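Multicopper oxidase (Pseudomonas thermotolerans, PDB 6VOW) probably oxidises phenolic or related substrates, as laccases do, and passes the electrons through its copper centres to reduce dioxygen to water. Local coordinates at residues A[97-102]-A[312-317]; A[238-243]-A[303-308]; A[242-247]-A[251-256]; A[403-408]-A[414-419]. All blocks are in the same frame, centred on the assembly; numbering follows the deposited sequence.

Interaction 1 (A[97-102]-A[312-317]); sequences GIRLPL and NPVAEP
The guanidinium of Arg99 ends against the backbone at Pro313 and Val314, and nearly all of this small contact is made by that one group. Its closest approach is a weak hydrogen bond from NH2 of Arg99 to O of Pro313, 3.1 Å long and bent to 133° at the hydrogen; the oxygen comes in at a slant to the guanidinium plane. Arg99 suits the place because its chain is long enough to bridge two loops whose backbones stay 9.3 Å apart at the nearest CA atoms, those of Arg99 and Val314. The chain is straight at chi2 but bends at chi3 (-75°), turning the flat group so that Val314 CA lies over one face, 4.1 Å from Arg99 NH1, while Pro313 CG sits in plane at the edge. Pro313 is the centre of an inverse gamma turn, closed by a weak bond from Val314 N to Asn312 O.

The outer side is looser: the Pro313 ring is exposed and meets the arginine only through CG, 3.9 Å from Arg99 NH2. The stronger partner of NH2 is Asp129, in a salt bridge that anchors the guanidinium. The arrangement belongs to the three-domain cupredoxin fold of laccases: a loop following the copper ligands His94 and His96 meets the linker that leads towards the C-terminal domain.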
loop_
_atom_site.group_PDB
_atom_site.type_symbol
_atom_site.label_atom_id
_atom_site.label_comp_id
_atom_site.label_asym_id
_atom_site.label_seq_id
_atom_site.Cartn_x
_atom_site.Cartn_y
_atom_site.Cartn_z
ATOM N N GLY A 97 3.152 -0.101 6.058
ATOM C CA GLY A 97 2.046 -0.286 6.960
ATOM C C GLY A 97 2.453 -0.939 8.306
ATOM O O GLY A 97 1.697 -0.917 9.290
ATOM N N ILE A 98 3.632 -1.529 8.337
ATOM C CA ILE A 98 4.087 -2.224 9.519
ATOM C C ILE A 98 4.578 -1.217 10.508
ATOM O O ILE A 98 5.404 -0.411 10.199
ATOM C CB ILE A 98 5.240 -3.229 9.235
ATOM C CG1 ILE A 98 4.820 -4.287 8.177
ATOM C CG2 ILE A 98 5.684 -3.899 10.561
ATOM C CD1 ILE A 98 3.604 -4.990 8.566
ATOM N N ARG A 99 4.069 -1.287 11.724
ATOM C CA ARG A 99 4.626 -0.539 12.850
ATOM C C ARG A 99 5.833 -1.343 13.379
ATOM O O ARG A 99 5.713 -2.257 14.115
ATOM C CB ARG A 99 3.569 -0.353 13.913
ATOM C CG ARG A 99 2.270 0.157 13.319
ATOM C CD ARG A 99 1.237 0.371 14.396
ATOM N NE ARG A 99 0.725 -0.928 14.840
ATOM C CZ ARG A 99 0.514 -1.289 16.093
ATOM N NH1 ARG A 99 0.778 -0.463 17.116
ATOM N NH2 ARG A 99 0.030 -2.506 16.335
ATOM N N LEU A 100 7.000 -0.971 12.931
ATOM C CA LEU A 100 8.219 -1.601 13.351
ATOM C C LEU A 100 9.129 -0.504 13.865
ATOM O O LEU A 100 8.785 0.642 13.798
ATOM C CB LEU A 100 8.844 -2.286 12.170
ATOM C CG LEU A 100 8.693 -1.581 10.796
ATOM C CD1 LEU A 100 9.328 -0.167 10.669
ATOM C CD2 LEU A 100 9.358 -2.496 9.800
ATOM N N PRO A 101 10.283 -0.858 14.445
ATOM C CA PRO A 101 11.204 0.170 14.913
ATOM C C PRO A 101 11.825 0.902 13.770
ATOM O O PRO A 101 12.062 0.295 12.682
ATOM C CB PRO A 101 12.298 -0.621 15.565
ATOM C CG PRO A 101 11.564 -1.743 16.122
ATOM C CD PRO A 101 10.632 -2.149 15.012
ATOM N N LEU A 102 12.210 2.134 14.048
ATOM C CA LEU A 102 12.747 3.018 12.990
ATOM C C LEU A 102 13.885 2.377 12.226
ATOM O O LEU A 102 13.990 2.523 10.994
ATOM C CB LEU A 102 13.312 4.245 13.607
ATOM C CG LEU A 102 13.768 5.301 12.548
ATOM C CD1 LEU A 102 12.628 5.885 11.736
ATOM C CD2 LEU A 102 14.436 6.409 13.304
ATOM N N ASN A 312 -6.656 -5.190 15.139
ATOM C CA ASN A 312 -5.227 -5.092 15.496
ATOM C C ASN A 312 -4.961 -4.252 16.774
ATOM O O ASN A 312 -5.761 -3.375 17.090
ATOM C CB ASN A 312 -4.545 -4.571 14.267
ATOM C CG ASN A 312 -4.501 -5.630 13.240
ATOM O OD1 ASN A 312 -4.310 -6.780 13.595
ATOM N ND2 ASN A 312 -4.748 -5.302 11.990
ATOM N N PRO A 313 -3.879 -4.546 17.515
ATOM C CA PRO A 313 -3.540 -3.860 18.747
ATOM C C PRO A 313 -2.916 -2.467 18.529
ATOM O O PRO A 313 -1.736 -2.251 18.816
ATOM C CB PRO A 313 -2.495 -4.807 19.397
ATOM C CG PRO A 313 -1.796 -5.388 18.216
ATOM C CD PRO A 313 -2.921 -5.668 17.255
ATOM N N VAL A 314 -3.732 -1.535 18.065
ATOM C CA VAL A 314 -3.308 -0.186 17.758
ATOM C C VAL A 314 -3.781 0.700 18.893
ATOM O O VAL A 314 -4.798 0.491 19.490
ATOM C CB VAL A 314 -3.962 0.275 16.467
ATOM C CG1 VAL A 314 -3.276 1.514 15.948
ATOM C CG2 VAL A 314 -3.939 -0.801 15.425
ATOM N N ALA A 315 -3.012 1.726 19.174
ATOM C CA ALA A 315 -3.264 2.577 20.314
ATOM C C ALA A 315 -4.448 3.507 20.003
ATOM O O ALA A 315 -4.369 4.326 19.112
ATOM C CB ALA A 315 -1.975 3.355 20.654
ATOM N N GLU A 316 -5.561 3.331 20.713
ATOM C CA GLU A 316 -6.736 4.161 20.534
ATOM C C GLU A 316 -6.360 5.598 20.698
ATOM O O GLU A 316 -5.794 5.982 21.707
ATOM C CB GLU A 316 -7.826 3.807 21.547
ATOM C CG GLU A 316 -9.188 4.396 21.211
ATOM C CD GLU A 316 -9.670 4.097 19.792
ATOM O OE1 GLU A 316 -10.066 2.925 19.528
ATOM O OE2 GLU A 316 -9.659 5.044 18.945
ATOM N N PRO A 317 -6.598 6.401 19.685
ATOM C CA PRO A 317 -6.461 7.802 20.013
ATOM C C PRO A 317 -7.671 8.161 20.881
ATOM O O PRO A 317 -8.771 7.607 20.680
ATOM C CB PRO A 317 -6.406 8.496 18.646
ATOM C CG PRO A 317 -6.029 7.403 17.721
ATOM C CD PRO A 317 -6.755 6.204 18.252
#

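Interaction 2 (A[238-243]-A[303-308]); sequences GAEARL and GDWPAP
Arg242 lies across the indole of Trp305, its aliphatic chain at about a right angle to the tryptophan side chain. From CB onward, the arginine first runs past one corner of the ring: CB is 4.0 Å from Trp305 CZ3, and CG, carried on in an extended chain, stays near CZ3 and also approaches CH2. CD then settles closest, over the face of the six-membered ring, 3.5 Å from its centroid and 11° off the normal, a CH-pi contact to which a methylene next to a charged nitrogen is well suited. At the tip, CZ reaches above the five-membered ring, but at 5.1 Å from that centroid the cation-pi attraction is weak at most, and the guanidinium is tilted 42° from the ring plane.

The arginine projects from strand 240-246, part of the mixed sheet of the middle cupredoxin domain, whereas Trp305 belongs to the long connection towards the third domain; the wide, flat indole fastens that loop to the sheet. Arg273, on the adjoining strand 267-273, makes a further cation-pi contact with Trp305.

Glu240 meets the rim of the same ring. Its backbone O lies near the ring plane, 3.7 Å from Trp305 CH2. Its carboxylate, almost perpendicular to the indole at 86°, sets OE1 3.8 Å from Trp305 CZ2, where the slightly positive ring hydrogen faces the oxygen.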
loop_
_atom_site.group_PDB
_atom_site.type_symbol
_atom_site.label_atom_id
_atom_site.label_comp_id
_atom_site.label_asym_id
_atom_site.label_seq_id
_atom_site.Cartn_x
_atom_site.Cartn_y
_atom_site.Cartn_z
ATOM N N GLY A 238 -22.618 -7.281 -9.698
ATOM C CA GLY A 238 -23.227 -8.644 -9.637
ATOM C C GLY A 238 -22.963 -9.425 -8.357
ATOM O O GLY A 238 -23.850 -10.012 -7.805
ATOM N N ALA A 239 -21.731 -9.453 -7.887
ATOM C CA ALA A 239 -21.364 -10.343 -6.784
ATOM C C ALA A 239 -21.741 -9.661 -5.502
ATOM O O ALA A 239 -21.839 -8.430 -5.477
ATOM C CB ALA A 239 -19.879 -10.621 -6.797
ATOM N N GLU A 240 -21.996 -10.442 -4.449
ATOM C CA GLU A 240 -22.142 -9.897 -3.073
ATOM C C GLU A 240 -20.761 -9.760 -2.566
ATOM O O GLU A 240 -20.092 -10.778 -2.417
ATOM C CB GLU A 240 -22.758 -10.892 -2.098
ATOM C CG GLU A 240 -24.245 -10.917 -1.999
ATOM C CD GLU A 240 -24.592 -11.774 -0.825
ATOM O OE1 GLU A 240 -24.381 -13.011 -0.965
ATOM O OE2 GLU A 240 -24.982 -11.187 0.232
ATOM N N ALA A 241 -20.338 -8.556 -2.245
ATOM C CA ALA A 241 -18.967 -8.335 -1.805
ATOM C C ALA A 241 -18.981 -7.432 -0.581
ATOM O O ALA A 241 -19.755 -6.480 -0.503
ATOM C CB ALA A 241 -18.111 -7.775 -2.954
ATOM N N ARG A 242 -18.199 -7.813 0.413
ATOM C CA ARG A 242 -18.150 -7.078 1.672
ATOM C C ARG A 242 -16.743 -6.713 2.023
ATOM O O ARG A 242 -15.856 -7.479 1.923
ATOM C CB ARG A 242 -18.735 -7.934 2.787
ATOM C CG ARG A 242 -20.217 -8.053 2.636
ATOM C CD ARG A 242 -20.786 -9.062 3.591
ATOM N NE ARG A 242 -22.167 -8.731 3.872
ATOM C CZ ARG A 242 -22.650 -8.260 5.040
ATOM N NH1 ARG A 242 -21.864 -8.048 6.115
ATOM N NH2 ARG A 242 -23.959 -7.987 5.144
ATOM N N LEU A 243 -16.549 -5.488 2.431
ATOM C CA LEU A 243 -15.305 -5.045 2.893
ATOM C C LEU A 243 -15.135 -5.552 4.323
ATOM O O LEU A 243 -16.031 -5.428 5.113
ATOM C CB LEU A 243 -15.283 -3.548 2.814
ATOM C CG LEU A 243 -15.315 -3.036 1.361
ATOM C CD1 LEU A 243 -15.472 -1.523 1.373
ATOM C CD2 LEU A 243 -14.041 -3.414 0.643
ATOM N N GLY A 303 -20.219 -21.671 2.905
ATOM C CA GLY A 303 -19.944 -21.349 4.284
ATOM C C GLY A 303 -20.521 -20.002 4.542
ATOM O O GLY A 303 -20.829 -19.262 3.583
ATOM N N ASP A 304 -20.630 -19.622 5.812
ATOM C CA ASP A 304 -21.274 -18.342 6.120
ATOM C C ASP A 304 -20.205 -17.254 6.021
ATOM O O ASP A 304 -18.979 -17.512 5.959
ATOM C CB ASP A 304 -21.962 -18.349 7.517
ATOM C CG ASP A 304 -23.460 -17.867 7.482
ATOM O OD1 ASP A 304 -23.818 -16.820 6.859
ATOM O OD2 ASP A 304 -24.284 -18.562 8.110
ATOM N N TRP A 305 -20.695 -16.024 5.980
ATOM C CA TRP A 305 -19.868 -14.823 6.109
ATOM C C TRP A 305 -19.040 -14.984 7.365
ATOM O O TRP A 305 -19.599 -15.384 8.356
ATOM C CB TRP A 305 -20.767 -13.552 6.194
ATOM C CG TRP A 305 -21.421 -13.286 4.899
ATOM C CD1 TRP A 305 -22.671 -13.574 4.589
ATOM C CD2 TRP A 305 -20.788 -12.772 3.715
ATOM N NE1 TRP A 305 -22.899 -13.264 3.292
ATOM C CE2 TRP A 305 -21.751 -12.758 2.726
ATOM C CE3 TRP A 305 -19.489 -12.320 3.416
ATOM C CZ2 TRP A 305 -21.486 -12.289 1.407
ATOM C CZ3 TRP A 305 -19.196 -11.857 2.104
ATOM C CH2 TRP A 305 -20.203 -11.838 1.113
ATOM N N PRO A 306 -17.705 -14.760 7.300
ATOM C CA PRO A 306 -16.947 -14.704 8.579
ATOM C C PRO A 306 -17.383 -13.634 9.582
ATOM O O PRO A 306 -17.898 -12.606 9.241
ATOM C CB PRO A 306 -15.508 -14.476 8.101
ATOM C CG PRO A 306 -15.454 -15.297 6.837
ATOM C CD PRO A 306 -16.790 -15.004 6.142
ATOM N N ALA A 307 -17.176 -13.862 10.845
ATOM C CA ALA A 307 -17.275 -12.770 11.820
ATOM C C ALA A 307 -16.267 -11.628 11.460
ATOM O O ALA A 307 -15.332 -11.856 10.676
ATOM C CB ALA A 307 -16.938 -13.296 13.179
ATOM N N PRO A 308 -16.478 -10.402 12.030
ATOM C CA PRO A 308 -15.516 -9.307 11.899
ATOM C C PRO A 308 -14.138 -9.774 12.264
ATOM O O PRO A 308 -13.987 -10.465 13.256
ATOM C CB PRO A 308 -16.003 -8.263 12.908
ATOM C CG PRO A 308 -17.499 -8.517 13.028
ATOM C CD PRO A 308 -17.796 -9.920 12.503
#

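Interaction 3 (A[242-247]-A[251-256]); sequences RLYALD and IEPRPL
Pro253 turns its CB-CG edge down onto one face of the Tyr244 ring: CG stands over the centre, 3.7 Å from the centroid and 13° off the normal, in a CH-pi contact, with Pro253 CB over the same face, nearest Tyr244 CE1. A proline suits the aromatic face by its compact, rigid aliphatic edge.

Next to this CH-pi contact the backbones pair as an antiparallel hairpin. Leu243 and Arg254 form a hydrogen-bonded pair, with Leu243 N to Arg254 O short at 2.6 Å and Arg254 N to Leu243 O longer at 3.2 Å, the latter in the carbonyl plane. Arg242 faces Pro255 as a non-hydrogen-bonded pair, where a proline costs the ladder no N-H. Beyond Leu243 the regular pairing breaks off: Tyr244 has a psi of -22°, and its O takes the N-H of Ile251 at 2.9 Å from above the carbonyl plane.

Ile251 holds CG1 between the backbone N and the carbonyl carbon (chi1 53°), which brings CD1 to 3.8 Å from Leu243 CB and 4.0 Å from Leu246 CG. The same methyl lies over one face of the Arg254 guanidinium, whose NH2 also reaches Leu243 CD1.

Further out, the Tyr244 hydroxyl is hydrogen-bonded to Pro306 O, and Phe163 meets its ring edge-to-face, fixing the surface on which Pro253 rests. Strand 249-255 is an edge strand of its sheet; strand 240-246 separates it from strand 267-273, whose Ile268 packs on Leu243 and Leu246, while Tyr410 of strand 410-412 touches Leu246 and Ile251.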
loop_
_atom_site.group_PDB
_atom_site.type_symbol
_atom_site.label_atom_id
_atom_site.label_comp_id
_atom_site.label_asym_id
_atom_site.label_seq_id
_atom_site.Cartn_x
_atom_site.Cartn_y
_atom_site.Cartn_z
ATOM N N ARG A 242 -18.199 -7.813 0.413
ATOM C CA ARG A 242 -18.150 -7.078 1.672
ATOM C C ARG A 242 -16.743 -6.713 2.023
ATOM O O ARG A 242 -15.856 -7.479 1.923
ATOM C CB ARG A 242 -18.735 -7.934 2.787
ATOM C CG ARG A 242 -20.217 -8.053 2.636
ATOM C CD ARG A 242 -20.786 -9.062 3.591
ATOM N NE ARG A 242 -22.167 -8.731 3.872
ATOM C CZ ARG A 242 -22.650 -8.260 5.040
ATOM N NH1 ARG A 242 -21.864 -8.048 6.115
ATOM N NH2 ARG A 242 -23.959 -7.987 5.144
ATOM N N LEU A 243 -16.549 -5.488 2.431
ATOM C CA LEU A 243 -15.305 -5.045 2.893
ATOM C C LEU A 243 -15.135 -5.552 4.323
ATOM O O LEU A 243 -16.031 -5.428 5.113
ATOM C CB LEU A 243 -15.283 -3.548 2.814
ATOM C CG LEU A 243 -15.315 -3.036 1.361
ATOM C CD1 LEU A 243 -15.472 -1.523 1.373
ATOM C CD2 LEU A 243 -14.041 -3.414 0.643
ATOM N N TYR A 244 -13.987 -6.148 4.603
ATOM C CA TYR A 244 -13.662 -6.602 5.970
ATOM C C TYR A 244 -12.498 -5.910 6.595
ATOM O O TYR A 244 -12.319 -5.959 7.848
ATOM C CB TYR A 244 -13.353 -8.066 5.971
ATOM C CG TYR A 244 -14.558 -8.952 6.167
ATOM C CD1 TYR A 244 -15.599 -8.924 5.266
ATOM C CD2 TYR A 244 -14.679 -9.736 7.274
ATOM C CE1 TYR A 244 -16.722 -9.731 5.435
ATOM C CE2 TYR A 244 -15.768 -10.539 7.481
ATOM C CZ TYR A 244 -16.768 -10.553 6.557
ATOM O OH TYR A 244 -17.789 -11.352 6.796
ATOM N N ALA A 245 -11.652 -5.337 5.756
ATOM C CA ALA A 245 -10.523 -4.564 6.239
ATOM C C ALA A 245 -9.978 -3.632 5.204
ATOM O O ALA A 245 -9.959 -3.955 4.010
ATOM C CB ALA A 245 -9.396 -5.485 6.636
ATOM N N LEU A 246 -9.432 -2.532 5.701
ATOM C CA LEU A 246 -8.820 -1.467 4.847
ATOM C C LEU A 246 -7.431 -1.103 5.339
ATOM O O LEU A 246 -7.234 -0.710 6.557
ATOM C CB LEU A 246 -9.675 -0.232 4.843
ATOM C CG LEU A 246 -11.171 -0.363 4.787
ATOM C CD1 LEU A 246 -11.837 1.019 5.051
ATOM C CD2 LEU A 246 -11.581 -0.987 3.465
ATOM N N ASP A 247 -6.468 -1.275 4.421
ATOM C CA ASP A 247 -5.091 -0.871 4.644
ATOM C C ASP A 247 -4.583 -1.622 5.892
ATOM O O ASP A 247 -4.011 -1.058 6.805
ATOM C CB ASP A 247 -5.042 0.655 4.772
ATOM C CG ASP A 247 -5.801 1.360 3.605
ATOM O OD1 ASP A 247 -5.547 1.047 2.454
ATOM O OD2 ASP A 247 -6.717 2.161 3.853
ATOM N N ILE A 251 -12.504 -3.832 9.747
ATOM C CA ILE A 251 -13.597 -2.865 10.007
ATOM C C ILE A 251 -14.784 -3.753 10.385
ATOM O O ILE A 251 -14.732 -5.003 10.228
ATOM C CB ILE A 251 -13.942 -1.941 8.771
ATOM C CG1 ILE A 251 -14.225 -2.800 7.523
ATOM C CG2 ILE A 251 -12.853 -0.818 8.538
ATOM C CD1 ILE A 251 -14.520 -2.016 6.253
ATOM N N GLU A 252 -15.850 -3.110 10.864
ATOM C CA GLU A 252 -17.171 -3.721 10.822
ATOM C C GLU A 252 -17.458 -4.009 9.347
ATOM O O GLU A 252 -17.476 -3.087 8.509
ATOM C CB GLU A 252 -18.265 -2.827 11.419
ATOM C CG GLU A 252 -19.670 -3.446 11.425
ATOM C CD GLU A 252 -19.736 -4.729 12.257
ATOM O OE1 GLU A 252 -19.055 -4.857 13.314
ATOM O OE2 GLU A 252 -20.462 -5.644 11.823
ATOM N N PRO A 253 -17.651 -5.295 9.002
ATOM C CA PRO A 253 -17.919 -5.575 7.617
ATOM C C PRO A 253 -19.122 -4.815 7.068
ATOM O O PRO A 253 -20.094 -4.676 7.774
ATOM C CB PRO A 253 -18.127 -7.092 7.577
ATOM C CG PRO A 253 -17.515 -7.575 8.795
ATOM C CD PRO A 253 -17.576 -6.514 9.808
ATOM N N ARG A 254 -19.024 -4.417 5.797
ATOM C CA ARG A 254 -19.909 -3.454 5.083
ATOM C C ARG A 254 -19.904 -3.926 3.634
ATOM O O ARG A 254 -18.796 -4.334 3.127
ATOM C CB ARG A 254 -19.175 -2.119 5.097
ATOM C CG ARG A 254 -19.977 -0.890 5.210
ATOM C CD ARG A 254 -19.043 0.322 5.479
ATOM N NE ARG A 254 -17.954 0.676 4.520
ATOM C CZ ARG A 254 -16.810 1.303 4.894
ATOM N NH1 ARG A 254 -16.542 1.604 6.178
ATOM N NH2 ARG A 254 -15.893 1.639 4.007
ATOM N N PRO A 255 -21.068 -3.873 2.933
ATOM C CA PRO A 255 -21.039 -4.175 1.478
ATOM C C PRO A 255 -20.092 -3.260 0.759
ATOM O O PRO A 255 -19.926 -2.095 1.162
ATOM C CB PRO A 255 -22.496 -3.888 0.987
ATOM C CG PRO A 255 -23.335 -4.030 2.237
ATOM C CD PRO A 255 -22.447 -3.596 3.411
ATOM N N LEU A 256 -19.466 -3.790 -0.283
ATOM C CA LEU A 256 -18.711 -3.005 -1.214
ATOM C C LEU A 256 -19.545 -1.807 -1.649
ATOM O O LEU A 256 -19.109 -0.687 -1.492
ATOM C CB LEU A 256 -18.332 -3.801 -2.434
ATOM C CG LEU A 256 -17.509 -2.997 -3.416
ATOM C CD1 LEU A 256 -16.179 -2.443 -2.911
ATOM C CD2 LEU A 256 -17.225 -3.954 -4.525
#

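Interaction 4 (A[403-408]-A[414-419]); sequences DRREII and TYLLGK
Arg405 and Tyr415 run alongside one another, head to tail, within the C-terminal cupredoxin domain, where the loop between strands 397-402 and 410-412 of one sheet meets the edge strand 414-417 of the other. The arginine chain runs extended from CG to NE and passes its methylenes by the phenol oxygen, CD lying 3.6 Å from Tyr415 OH. The guanidinium and phenol planes are 61° apart, so the two groups do not stack. Beyond the tyrosine, Arg405 NH2 comes to 3.1 Å from Leu416 O, but the angle is too poor for a hydrogen bond.

The Ile407 and Tyr415 side chains point at each other. CD1 of Ile407 is 3.5 Å from Tyr415 OH and 4.1 Å from Tyr415 CE1, coming at the ring obliquely; an aliphatic methyl suits the apolar rim near CE1. Tyr415, with CG anti to the backbone N (chi1 -174°), brings its OH close to both residues, and this buried hydroxyl has its polar need met by a hydrogen bond to Glu421, which also makes a long, weak ion pair with Arg405.

The strand carrying Tyr415 adjoins strand 388-392, which holds the copper ligands His388 and His391, and Thr414 OG1 is hydrogen-bonded to ND1 of His391, a second-shell contact to the metal site. At the exposed end, Arg404, bent at chi2 and chi3, sets its CD 3.9 Å from Lys419 O, which lies near the plane of the guanidinium at its edge.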
loop_
_atom_site.group_PDB
_atom_site.type_symbol
_atom_site.label_atom_id
_atom_site.label_comp_id
_atom_site.label_asym_id
_atom_site.label_seq_id
_atom_site.Cartn_x
_atom_site.Cartn_y
_atom_site.Cartn_z
ATOM N N ASP A 403 -14.380 16.803 5.193
ATOM C CA ASP A 403 -15.244 17.804 4.523
ATOM C C ASP A 403 -16.287 17.145 3.660
ATOM O O ASP A 403 -17.442 17.546 3.625
ATOM C CB ASP A 403 -14.425 18.594 3.494
ATOM C CG ASP A 403 -13.850 19.876 4.019
ATOM O OD1 ASP A 403 -14.405 20.423 5.011
ATOM O OD2 ASP A 403 -12.850 20.346 3.378
ATOM N N ARG A 404 -15.819 16.175 2.896
ATOM C CA ARG A 404 -16.517 15.751 1.729
ATOM C C ARG A 404 -17.272 14.494 2.076
ATOM O O ARG A 404 -18.505 14.449 2.015
ATOM C CB ARG A 404 -15.539 15.475 0.561
ATOM C CG ARG A 404 -14.344 16.408 0.425
ATOM C CD ARG A 404 -14.570 17.603 -0.489
ATOM N NE ARG A 404 -15.231 18.735 0.149
ATOM C CZ ARG A 404 -15.174 19.998 -0.285
ATOM N NH1 ARG A 404 -14.481 20.335 -1.383
ATOM N NH2 ARG A 404 -15.831 20.935 0.392
ATOM N N ARG A 405 -16.506 13.484 2.470
ATOM C CA ARG A 405 -17.010 12.154 2.668
ATOM C C ARG A 405 -17.722 12.124 4.025
ATOM O O ARG A 405 -17.452 12.951 4.915
ATOM C CB ARG A 405 -15.838 11.138 2.584
ATOM C CG ARG A 405 -15.033 11.196 1.270
ATOM C CD ARG A 405 -14.096 9.987 0.980
ATOM N NE ARG A 405 -12.957 10.333 0.077
ATOM C CZ ARG A 405 -12.379 9.555 -0.858
ATOM N NH1 ARG A 405 -12.771 8.298 -1.103
ATOM N NH2 ARG A 405 -11.379 10.062 -1.577
ATOM N N GLU A 406 -18.675 11.213 4.179
ATOM C CA GLU A 406 -19.094 10.848 5.517
ATOM C C GLU A 406 -18.099 9.759 5.888
ATOM O O GLU A 406 -17.809 8.925 5.050
ATOM C CB GLU A 406 -20.553 10.355 5.553
ATOM C CG GLU A 406 -21.112 10.220 6.960
ATOM C CD GLU A 406 -20.929 11.490 7.797
ATOM O OE1 GLU A 406 -21.635 12.486 7.500
ATOM O OE2 GLU A 406 -20.073 11.503 8.735
ATOM N N ILE A 407 -17.519 9.800 7.093
ATOM C CA ILE A 407 -16.535 8.767 7.524
ATOM C C ILE A 407 -17.087 7.831 8.602
ATOM O O ILE A 407 -17.607 8.283 9.607
ATOM C CB ILE A 407 -15.235 9.405 8.043
ATOM C CG1 ILE A 407 -14.554 10.208 6.907
ATOM C CG2 ILE A 407 -14.280 8.357 8.654
ATOM C CD1 ILE A 407 -13.874 9.381 5.846
ATOM N N ILE A 408 -16.952 6.528 8.377
ATOM C CA ILE A 408 -17.034 5.546 9.446
ATOM C C ILE A 408 -15.607 5.391 9.891
ATOM O O ILE A 408 -14.804 4.848 9.134
ATOM C CB ILE A 408 -17.522 4.180 8.965
ATOM C CG1 ILE A 408 -18.947 4.339 8.392
ATOM C CG2 ILE A 408 -17.403 3.165 10.128
ATOM C CD1 ILE A 408 -19.548 3.036 7.953
ATOM N N THR A 414 -2.904 5.130 5.449
ATOM C CA THR A 414 -3.125 6.003 4.307
ATOM C C THR A 414 -4.509 6.538 4.179
ATOM O O THR A 414 -5.441 5.833 4.356
ATOM C CB THR A 414 -2.669 5.262 3.066
ATOM O OG1 THR A 414 -1.303 5.041 3.295
ATOM C CG2 THR A 414 -2.728 6.119 1.776
ATOM N N TYR A 415 -4.623 7.817 3.882
ATOM C CA TYR A 415 -5.921 8.400 3.593
ATOM C C TYR A 415 -5.888 9.026 2.205
ATOM O O TYR A 415 -5.032 9.841 1.905
ATOM C CB TYR A 415 -6.326 9.477 4.580
ATOM C CG TYR A 415 -7.729 9.936 4.311
ATOM C CD1 TYR A 415 -8.791 9.015 4.437
ATOM C CD2 TYR A 415 -8.029 11.252 3.903
ATOM C CE1 TYR A 415 -10.089 9.371 4.175
ATOM C CE2 TYR A 415 -9.368 11.626 3.634
ATOM C CZ TYR A 415 -10.401 10.678 3.788
ATOM O OH TYR A 415 -11.773 10.944 3.551
ATOM N N LEU A 416 -6.834 8.655 1.372
ATOM C CA LEU A 416 -6.920 9.219 0.012
ATOM C C LEU A 416 -7.646 10.589 0.090
ATOM O O LEU A 416 -8.907 10.707 0.209
ATOM C CB LEU A 416 -7.596 8.190 -0.951
ATOM C CG LEU A 416 -7.696 8.504 -2.428
ATOM C CD1 LEU A 416 -6.359 8.763 -3.099
ATOM C CD2 LEU A 416 -8.426 7.382 -3.122
ATOM N N LEU A 417 -6.816 11.610 0.057
ATOM C CA LEU A 417 -7.226 12.959 0.329
ATOM C C LEU A 417 -7.725 13.612 -0.923
ATOM O O LEU A 417 -6.930 13.953 -1.825
ATOM C CB LEU A 417 -6.062 13.735 0.875
ATOM C CG LEU A 417 -6.464 15.052 1.519
ATOM C CD1 LEU A 417 -7.412 14.845 2.663
ATOM C CD2 LEU A 417 -5.154 15.729 2.002
ATOM N N GLY A 418 -9.043 13.773 -0.991
ATOM C CA GLY A 418 -9.681 14.197 -2.223
ATOM C C GLY A 418 -9.349 15.628 -2.507
ATOM O O GLY A 418 -8.679 16.310 -1.712
ATOM N N LYS A 419 -9.809 16.005 -3.698
ATOM C CA LYS A 419 -9.707 17.321 -4.267
ATOM C C LYS A 419 -10.357 18.258 -3.310
ATOM O O LYS A 419 -11.503 18.038 -2.925
ATOM C CB LYS A 419 -10.507 17.367 -5.545
ATOM C CG LYS A 419 -10.083 16.427 -6.684
ATOM C CD LYS A 419 -10.945 16.775 -7.904
ATOM C CE LYS A 419 -10.781 15.907 -9.137
ATOM N NZ LYS A 419 -9.339 15.724 -9.472
#

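Overall arrangement
Interactions 2 and 3 share Arg242 and Leu243 of strand 240-246, and their centres lie 9 Å apart. Ala241 O to Leu256 N and Pro306 O to Tyr244 OH, both 2.7 Å and probably hydrogen bonds, join them. Interaction 3 touches interaction 4, 16 Å away between centres, where Arg254 CD packs 3.7 Å from Ile408 CD1, so the middle domain meets the C-terminal one. Interaction 1 touches none of the others, but its segment 312-317 lies further along the same connection between strands 288-296 and 323-329 as 303-308 of interaction 2. Interactions 1 and 4 lie towards the metals: the side chains of Arg99 and Leu416 are about 10 Å and 8 Å from a bound copper, and each about 13 Å from the Cu-O-Cu linkage.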